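Local coordinates for protein alpha-1,2-mannosyltransferase (Ktr4), putative (PDB 7BOP) that belongs to a fungal family of GT-A-clan glycosyltransferases, named as a putative alpha-1,2-mannosyltransferase, and holds guanosine-5'-diphosphate and a manganese ion in its pocket, at residues P109-K115 with Y127-V131; L249-M255 with G325-A331. One frame throughout, in Å; residues are numbered along the deposited sequence.

Contact 1 (P109-K115 with Y127-V131)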
ATOM      1  N   PRO A 109       7.645 -13.018 -18.523  1.00 45.93           N
ATOM      2  CA  PRO A 109       9.081 -12.728 -18.435  1.00 45.56           C
ATOM      3  C   PRO A 109       9.422 -11.274 -18.741  1.00 43.74           C
ATOM      4  O   PRO A 109       8.775 -10.664 -19.577  1.00 44.09           O
ATOM      5  CB  PRO A 109       9.693 -13.645 -19.513  1.00 47.42           C
ATOM      6  CG  PRO A 109       8.684 -14.713 -19.732  1.00 47.74           C
ATOM      7  CD  PRO A 109       7.362 -14.026 -19.565  1.00 47.42           C
ATOM      8  N   PHE A 110      10.434 -10.723 -18.076  1.00 43.81           N
ATOM      9  CA  PHE A 110      10.903  -9.382 -18.411  1.00 43.31           C
ATOM     10  C   PHE A 110      11.780  -9.412 -19.662  1.00 45.02           C
ATOM     11  O   PHE A 110      12.547 -10.350 -19.854  1.00 44.34           O
ATOM     12  CB  PHE A 110      11.683  -8.746 -17.253  1.00 42.39           C
ATOM     13  CG  PHE A 110      10.816  -8.289 -16.104  1.00 41.25           C
ATOM     14  CD1 PHE A 110       9.909  -7.239 -16.269  1.00 41.33           C
ATOM     15  CD2 PHE A 110      10.922  -8.887 -14.853  1.00 40.62           C
ATOM     16  CE1 PHE A 110       9.122  -6.807 -15.209  1.00 41.33           C
ATOM     17  CE2 PHE A 110      10.135  -8.463 -13.796  1.00 39.93           C
ATOM     18  CZ  PHE A 110       9.241  -7.421 -13.971  1.00 39.58           C
ATOM     19  N   THR A 111      11.684  -8.365 -20.479  1.00 44.76           N
ATOM     20  CA  THR A 111      12.527  -8.236 -21.667  1.00 47.03           C
ATOM     21  C   THR A 111      13.949  -7.874 -21.273  1.00 49.64           C
ATOM     22  O   THR A 111      14.200  -7.418 -20.151  1.00 46.33           O
ATOM     23  CB  THR A 111      12.011  -7.161 -22.647  1.00 48.14           C
ATOM     24  OG1 THR A 111      12.044  -5.865 -22.032  1.00 48.55           O
ATOM     25  CG2 THR A 111      10.594  -7.482 -23.115  1.00 47.94           C
ATOM     26  N   GLU A 112      14.882  -8.069 -22.200  1.00 48.85           N
ATOM     27  CA  GLU A 112      16.259  -7.622 -21.998  1.00 50.03           C
ATOM     28  C   GLU A 112      16.356  -6.097 -21.926  1.00 46.73           C
ATOM     29  O   GLU A 112      17.166  -5.576 -21.167  1.00 46.59           O
ATOM     30  CB  GLU A 112      17.193  -8.181 -23.086  1.00 53.38           C
ATOM     31  CG  GLU A 112      17.344  -9.697 -23.039  1.00 56.66           C
ATOM     32  CD  GLU A 112      17.882 -10.198 -21.703  1.00 60.16           C
ATOM     33  OE1 GLU A 112      18.869  -9.619 -21.203  1.00 64.50           O
ATOM     34  OE2 GLU A 112      17.311 -11.161 -21.146  1.00 63.90           O
ATOM     35  N   GLU A 113      15.532  -5.391 -22.700  1.00 46.38           N
ATOM     36  CA  GLU A 113      15.455  -3.926 -22.622  1.00 48.43           C
ATOM     37  C   GLU A 113      15.033  -3.458 -21.204  1.00 46.96           C
ATOM     38  O   GLU A 113      15.609  -2.516 -20.663  1.00 46.62           O
ATOM     39  CB  GLU A 113      14.475  -3.384 -23.671  1.00 52.29           C
ATOM     40  CG  GLU A 113      14.483  -1.863 -23.857  1.00 56.60           C
ATOM     41  CD  GLU A 113      13.239  -1.322 -24.570  1.00 62.79           C
ATOM     42  OE1 GLU A 113      13.086  -0.084 -24.643  1.00 66.77           O
ATOM     43  OE2 GLU A 113      12.398  -2.114 -25.059  1.00 70.30           O
ATOM     44  N   PHE A 114      14.033  -4.122 -20.625  1.00 44.23           N
ATOM     45  CA  PHE A 114      13.575  -3.824 -19.259  1.00 43.28           C
ATOM     46  C   PHE A 114      14.724  -3.972 -18.255  1.00 42.71           C
ATOM     47  O   PHE A 114      14.957  -3.087 -17.432  1.00 40.76           O
ATOM     48  CB  PHE A 114      12.405  -4.742 -18.864  1.00 41.99           C
ATOM     49  CG  PHE A 114      11.821  -4.437 -17.503  1.00 41.41           C
ATOM     50  CD1 PHE A 114      12.409  -4.942 -16.340  1.00 39.82           C
ATOM     51  CD2 PHE A 114      10.673  -3.654 -17.384  1.00 41.62           C
ATOM     52  CE1 PHE A 114      11.869  -4.663 -15.088  1.00 40.04           C
ATOM     53  CE2 PHE A 114      10.136  -3.370 -16.136  1.00 39.13           C
ATOM     54  CZ  PHE A 114      10.731  -3.875 -14.992  1.00 39.39           C
ATOM     55  N   LYS A 115      15.444  -5.088 -18.340  1.00 43.46           N
ATOM     56  CA  LYS A 115      16.549  -5.352 -17.418  1.00 44.81           C
ATOM     57  C   LYS A 115      17.668  -4.320 -17.540  1.00 43.86           C
ATOM     58  O   LYS A 115      18.186  -3.855 -16.526  1.00 43.54           O
ATOM     59  CB  LYS A 115      17.117  -6.756 -17.623  1.00 44.84           C
ATOM     60  CG  LYS A 115      16.147  -7.863 -17.275  1.00 47.33           C
ATOM     61  CD  LYS A 115      16.660  -9.213 -17.732  1.00 49.08           C
ATOM     62  CE  LYS A 115      15.603 -10.274 -17.524  1.00 51.00           C
ATOM     63  NZ  LYS A 115      16.116 -11.611 -17.907  1.00 54.28           N
ATOM     64  N   TYR A 127      16.932  -7.475  -9.330  1.00 39.36           N
ATOM     65  CA  TYR A 127      16.510  -8.849  -9.572  1.00 40.48           C
ATOM     66  C   TYR A 127      15.196  -8.856 -10.339  1.00 42.65           C
ATOM     67  O   TYR A 127      14.360  -7.940 -10.196  1.00 39.07           O
ATOM     68  CB  TYR A 127      16.363  -9.604  -8.254  1.00 41.42           C
ATOM     69  CG  TYR A 127      17.637  -9.611  -7.446  1.00 43.39           C
ATOM     70  CD1 TYR A 127      18.589 -10.631  -7.599  1.00 44.23           C
ATOM     71  CD2 TYR A 127      17.909  -8.588  -6.542  1.00 43.03           C
ATOM     72  CE1 TYR A 127      19.763 -10.629  -6.855  1.00 43.96           C
ATOM     73  CE2 TYR A 127      19.083  -8.574  -5.803  1.00 44.12           C
ATOM     74  CZ  TYR A 127      20.005  -9.594  -5.964  1.00 44.89           C
ATOM     75  OH  TYR A 127      21.157  -9.563  -5.223  1.00 44.85           O
ATOM     76  N   TYR A 128      15.023  -9.894 -11.155  1.00 40.85           N
ATOM     77  CA  TYR A 128      13.931  -9.979 -12.120  1.00 41.86           C
ATOM     78  C   TYR A 128      13.253 -11.318 -11.941  1.00 43.46           C
ATOM     79  O   TYR A 128      13.838 -12.353 -12.245  1.00 46.16           O
ATOM     80  CB  TYR A 128      14.480  -9.796 -13.536  1.00 41.93           C
ATOM     81  CG  TYR A 128      15.230  -8.496 -13.662  1.00 40.72           C
ATOM     82  CD1 TYR A 128      14.548  -7.297 -13.892  1.00 39.40           C
ATOM     83  CD2 TYR A 128      16.617  -8.447 -13.491  1.00 40.07           C
ATOM     84  CE1 TYR A 128      15.230  -6.090 -13.968  1.00 39.12           C
ATOM     85  CE2 TYR A 128      17.309  -7.245 -13.566  1.00 39.53           C
ATOM     86  CZ  TYR A 128      16.614  -6.067 -13.807  1.00 39.17           C
ATOM     87  OH  TYR A 128      17.290  -4.877 -13.892  1.00 39.03           O
ATOM     88  N   GLU A 129      12.037 -11.293 -11.395  1.00 40.23           N
ATOM     89  CA  GLU A 129      11.345 -12.506 -10.972  1.00 39.69           C
ATOM     90  C   GLU A 129      10.030 -12.663 -11.708  1.00 40.48           C
ATOM     91  O   GLU A 129       9.363 -11.672 -12.050  1.00 39.58           O
ATOM     92  CB  GLU A 129      11.063 -12.466  -9.472  1.00 40.13           C
ATOM     93  CG  GLU A 129      12.296 -12.343  -8.602  1.00 41.37           C
ATOM     94  CD  GLU A 129      13.178 -13.574  -8.621  1.00 43.18           C
ATOM     95  OE1 GLU A 129      12.686 -14.686  -8.887  1.00 43.47           O
ATOM     96  OE2 GLU A 129      14.372 -13.420  -8.324  1.00 46.46           O
ATOM     97  N   GLN A 130       9.655 -13.913 -11.948  1.00 39.22           N
ATOM     98  CA  GLN A 130       8.370 -14.219 -12.536  1.00 40.21           C
ATOM     99  C   GLN A 130       7.462 -14.750 -11.452  1.00 38.49           C
ATOM    100  O   GLN A 130       7.900 -15.516 -10.591  1.00 38.67           O
ATOM    101  CB  GLN A 130       8.502 -15.239 -13.664  1.00 41.83           C
ATOM    102  CG  GLN A 130       7.277 -15.276 -14.559  1.00 45.24           C
ATOM    103  CD  GLN A 130       7.445 -16.184 -15.762  1.00 48.35           C
ATOM    104  OE1 GLN A 130       8.392 -16.958 -15.831  1.00 50.11           O
ATOM    105  NE2 GLN A 130       6.516 -16.096 -16.713  1.00 48.68           N
ATOM    106  N   VAL A 131       6.196 -14.348 -11.497  1.00 38.00           N
ATOM    107  CA  VAL A 131       5.204 -14.867 -10.562  1.00 37.88           C
ATOM    108  C   VAL A 131       4.834 -16.286 -11.005  1.00 38.75           C
ATOM    109  O   VAL A 131       4.480 -16.471 -12.152  1.00 38.10           O
ATOM    110  CB  VAL A 131       3.931 -13.992 -10.543  1.00 37.52           C
ATOM    111  CG1 VAL A 131       2.871 -14.611  -9.635  1.00 37.60           C
ATOM    112  CG2 VAL A 131       4.275 -12.572 -10.090  1.00 37.74           C
TER
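The ring of Y128 carries the aliphatic part of K115 on one face and meets the ring of F114 at its edge. K115 CG sits 3.6 Å from the centroid of the Y128 ring, only 4° off its normal, a well-centred CH-pi contact. Beyond CG the lysine is extended, so its chain passes over the ring from the CZ end, where CB lies, to CE near Y128 CB; its NZ pairs with E112 OE2 in a salt bridge whose hydrogen bond, at 3.5 Å, is weak. In the plane of the tyrosine, F114 CE1 comes 3.8 Å from Y128 CE1, edge meeting edge. One face of the F114 ring is taken by F110, whose CD1 stands 3.3 Å above its plane near the centre. F110 crosses Y128 at about a right angle, with CD2 3.9 Å from Y128 CB and CE2 3.7 Å from E129 O.

These residues belong to a beta-alpha-beta crossover of the GT-A fold: strand 102-106 leads through helix 112-119 to the parallel strand 126-130. F114 turns its ring, by a chi1 of -176° that sets CG opposite the backbone N, toward F104 of the first strand, which it meets edge-to-face, and L80 and L83 of helix 80-98. T111 is the N-cap, its OG1 accepting from F114 N (158° at the hydrogen), which ties down the first turn from which both F114 and K115 project. The hydroxyl of Y128 is hydrogen-bonded to T118, farther along that helix. The F110 side chain comes within about 6 Å of guanosine-5'-diphosphate, nearest atoms counted. Q130 and P109 lie side by side, pointing the same way; Q130 NE2 lies 3.6 Å from P109 CD and is hydrogen-bonded to the carbonyl of D107.

Contact 2 (L249-M255 with G325-A331)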
ATOM      1  N   LEU A 249      -8.414 -11.357  16.923  1.00 35.47           N
ATOM      2  CA  LEU A 249      -8.532  -9.900  17.037  1.00 34.55           C
ATOM      3  C   LEU A 249      -7.496  -9.355  18.015  1.00 35.02           C
ATOM      4  O   LEU A 249      -7.403  -9.837  19.146  1.00 32.23           O
ATOM      5  CB  LEU A 249      -9.943  -9.501  17.497  1.00 34.16           C
ATOM      6  CG  LEU A 249     -10.220  -7.999  17.592  1.00 34.98           C
ATOM      7  CD1 LEU A 249     -10.353  -7.370  16.208  1.00 35.04           C
ATOM      8  CD2 LEU A 249     -11.478  -7.740  18.399  1.00 35.74           C
ATOM      9  N   SER A 250      -6.710  -8.364  17.588  1.00 32.60           N
ATOM     10  CA  SER A 250      -5.727  -7.743  18.488  1.00 33.38           C
ATOM     11  C   SER A 250      -6.410  -6.812  19.492  1.00 32.68           C
ATOM     12  O   SER A 250      -7.534  -6.342  19.258  1.00 31.17           O
ATOM     13  CB  SER A 250      -4.672  -6.961  17.707  1.00 33.81           C
ATOM     14  OG  SER A 250      -5.246  -5.830  17.101  1.00 34.34           O
ATOM     15  N   SER A 251      -5.717  -6.516  20.587  1.00 33.26           N
ATOM     16  CA  SER A 251      -6.251  -5.597  21.587  1.00 35.55           C
ATOM     17  C   SER A 251      -6.156  -4.142  21.090  1.00 35.53           C
ATOM     18  O   SER A 251      -7.118  -3.387  21.203  1.00 34.14           O
ATOM     19  CB  SER A 251      -5.578  -5.809  22.945  1.00 38.07           C
ATOM     20  OG  SER A 251      -4.233  -5.398  22.921  1.00 45.62           O
ATOM     21  N   ASN A 252      -5.026  -3.764  20.496  1.00 33.84           N
ATOM     22  CA  ASN A 252      -4.866  -2.421  19.944  1.00 33.85           C
ATOM     23  C   ASN A 252      -5.277  -2.437  18.464  1.00 33.66           C
ATOM     24  O   ASN A 252      -4.436  -2.358  17.549  1.00 33.28           O
ATOM     25  CB  ASN A 252      -3.427  -1.927  20.135  1.00 34.12           C
ATOM     26  CG  ASN A 252      -3.286  -0.430  19.971  1.00 34.04           C
ATOM     27  OD1 ASN A 252      -4.264   0.304  19.812  1.00 34.51           O
ATOM     28  ND2 ASN A 252      -2.051   0.033  19.996  1.00 36.15           N
ATOM     29  N   ASN A 253      -6.588  -2.524  18.256  1.00 29.35           N
ATOM     30  CA  ASN A 253      -7.178  -2.709  16.941  1.00 29.38           C
ATOM     31  C   ASN A 253      -7.787  -1.408  16.426  1.00 28.52           C
ATOM     32  O   ASN A 253      -7.960  -0.451  17.179  1.00 29.49           O
ATOM     33  CB  ASN A 253      -8.208  -3.856  16.962  1.00 29.85           C
ATOM     34  CG  ASN A 253      -9.463  -3.533  17.772  1.00 30.44           C
ATOM     35  OD1 ASN A 253     -10.191  -2.582  17.476  1.00 30.29           O
ATOM     36  ND2 ASN A 253      -9.732  -4.343  18.781  1.00 29.65           N
ATOM     37  N   MET A 254      -8.120  -1.397  15.141  1.00 28.46           N
ATOM     38  CA  MET A 254      -8.670  -0.221  14.483  1.00 28.79           C
ATOM     39  C   MET A 254     -10.165  -0.378  14.172  1.00 29.97           C
ATOM     40  O   MET A 254     -10.651   0.159  13.171  1.00 29.20           O
ATOM     41  CB  MET A 254      -7.901   0.044  13.181  1.00 28.84           C
ATOM     42  CG  MET A 254      -6.397   0.201  13.350  1.00 29.42           C
ATOM     43  SD  MET A 254      -5.605   0.404  11.738  1.00 30.66           S
ATOM     44  CE  MET A 254      -3.879   0.254  12.198  1.00 30.11           C
ATOM     45  N   MET A 255     -10.909  -1.062  15.039  1.00 30.18           N
ATOM     46  CA  MET A 255     -12.342  -1.301  14.787  1.00 31.73           C
ATOM     47  C   MET A 255     -13.120  -0.003  14.552  1.00 31.27           C
ATOM     48  O   MET A 255     -13.955   0.048  13.667  1.00 30.91           O
ATOM     49  CB  MET A 255     -12.980  -2.093  15.944  1.00 33.98           C
ATOM     50  CG  MET A 255     -14.355  -2.684  15.637  1.00 34.94           C
ATOM     51  SD  MET A 255     -14.329  -3.939  14.337  1.00 36.26           S
ATOM     52  CE  MET A 255     -13.427  -5.259  15.163  1.00 37.57           C
ATOM     53  N   GLY A 325      -5.869  -3.684  10.629  1.00 28.71           N
ATOM     54  CA  GLY A 325      -6.791  -3.138  11.617  1.00 28.37           C
ATOM     55  C   GLY A 325      -7.373  -4.140  12.593  1.00 28.62           C
ATOM     56  O   GLY A 325      -7.800  -3.751  13.670  1.00 30.72           O
ATOM     57  N   LEU A 326      -7.414  -5.415  12.218  1.00 29.89           N
ATOM     58  CA  LEU A 326      -7.920  -6.478  13.099  1.00 31.50           C
ATOM     59  C   LEU A 326      -6.829  -7.287  13.802  1.00 31.96           C
ATOM     60  O   LEU A 326      -7.035  -7.728  14.931  1.00 31.57           O
ATOM     61  CB  LEU A 326      -8.803  -7.438  12.304  1.00 32.03           C
ATOM     62  CG  LEU A 326     -10.056  -6.821  11.686  1.00 32.76           C
ATOM     63  CD1 LEU A 326     -10.714  -7.844  10.791  1.00 33.34           C
ATOM     64  CD2 LEU A 326     -11.002  -6.332  12.765  1.00 32.57           C
ATOM     65  N   PHE A 327      -5.689  -7.483  13.138  1.00 31.34           N
ATOM     66  CA  PHE A 327      -4.666  -8.435  13.594  1.00 32.16           C
ATOM     67  C   PHE A 327      -3.321  -7.819  13.990  1.00 33.55           C
ATOM     68  O   PHE A 327      -2.545  -8.473  14.686  1.00 33.72           O
ATOM     69  CB  PHE A 327      -4.478  -9.529  12.530  1.00 32.80           C
ATOM     70  CG  PHE A 327      -5.783 -10.095  12.019  1.00 32.49           C
ATOM     71  CD1 PHE A 327      -6.748 -10.570  12.914  1.00 33.54           C
ATOM     72  CD2 PHE A 327      -6.070 -10.119  10.653  1.00 32.56           C
ATOM     73  CE1 PHE A 327      -7.960 -11.060  12.455  1.00 33.18           C
ATOM     74  CE2 PHE A 327      -7.284 -10.612  10.190  1.00 32.66           C
ATOM     75  CZ  PHE A 327      -8.224 -11.088  11.090  1.00 33.64           C
ATOM     76  N   ALA A 328      -3.048  -6.576  13.584  1.00 30.86           N
ATOM     77  CA  ALA A 328      -1.826  -5.898  13.988  1.00 32.25           C
ATOM     78  C   ALA A 328      -2.050  -5.063  15.240  1.00 32.22           C
ATOM     79  O   ALA A 328      -3.183  -4.848  15.675  1.00 31.17           O
ATOM     80  CB  ALA A 328      -1.295  -5.030  12.853  1.00 32.90           C
ATOM     81  N   ASP A 329      -0.940  -4.621  15.818  1.00 30.80           N
ATOM     82  CA  ASP A 329      -0.916  -3.622  16.867  1.00 31.22           C
ATOM     83  C   ASP A 329      -0.919  -2.262  16.175  1.00 30.76           C
ATOM     84  O   ASP A 329       0.043  -1.916  15.486  1.00 30.37           O
ATOM     85  CB  ASP A 329       0.363  -3.840  17.689  1.00 33.18           C
ATOM     86  CG  ASP A 329       0.529  -2.877  18.839  1.00 36.02           C
ATOM     87  OD1 ASP A 329      -0.234  -1.896  19.006  1.00 33.89           O
ATOM     88  OD2 ASP A 329       1.494  -3.110  19.600  1.00 38.44           O
ATOM     89  N   ALA A 330      -1.977  -1.477  16.375  1.00 29.35           N
ATOM     90  CA  ALA A 330      -2.107  -0.165  15.722  1.00 29.23           C
ATOM     91  C   ALA A 330      -0.954   0.789  16.036  1.00 30.46           C
ATOM     92  O   ALA A 330      -0.629   1.651  15.222  1.00 29.82           O
ATOM     93  CB  ALA A 330      -3.440   0.485  16.078  1.00 28.62           C
ATOM     94  N   ALA A 331      -0.318   0.611  17.199  1.00 30.67           N
ATOM     95  CA  ALA A 331       0.871   1.386  17.562  1.00 31.90           C
ATOM     96  C   ALA A 331       2.047   1.089  16.648  1.00 30.73           C
ATOM     97  O   ALA A 331       2.946   1.901  16.563  1.00 31.47           O
ATOM     98  CB  ALA A 331       1.276   1.132  19.008  1.00 33.09           C
TER
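S250 meets the end of helix 316-327 and the residue after it: its N bonds L326 O at 2.8 Å, and OG, standing between the backbone N and carbonyl carbon (chi1 68°), gives a 2.7 Å hydrogen bond to A328 O. N252 swings CG away from its own N (chi1 -163°), which carries ND2 to D329 OD1, 2.8 Å off and tilted out of the amide plane. That same OD1 takes A331 N from above the carboxylate, an Asx turn, so two donors grip it. N252 is the centre of an inverse gamma turn, and its O accepts from A330 N. N253 CG stands between N and the carbonyl carbon (chi1 69°), placing ND2 on S250 O almost in the amide plane while OD1 receives M255 N, a second Asx turn; within it M254 N meets G325 O on a lone pair at 2.8 Å.

M254 is extended, CE ending 3.9 Å from A330 CB; M255, bent at chi2 and chi3, brings CE to 3.6 Å from L326 CD2. Thus the loop from helix 234-244 to M254, N-cap of helix 255-258, is bonded to the end of helix 316-327, where L326 leans on L242 and F327 on F290 of helix 288-292.

Overall arrangement
Followed from the N terminus, the chain forms contact 1 first, soon after strand 102-106, closing a short loop of 11 residues within one beta-alpha-beta unit. It then builds strand 189-192 and the strand 218-224 before contact 2 opens in the loop between helices 234-244 and 255-258. Contact 2 closes only after 69 further residues, mostly helical, where helix 316-327 ends and the chain turns toward strand 333-335, which runs parallel to 218-224. The two are in series, neither nested nor crossed. Their centres lie about 37 Å apart on opposite sides of the chain's centre: contact 1 packs helix 112-119 on strand 126-130, while contact 2 ties a loop to the end of helix 316-327.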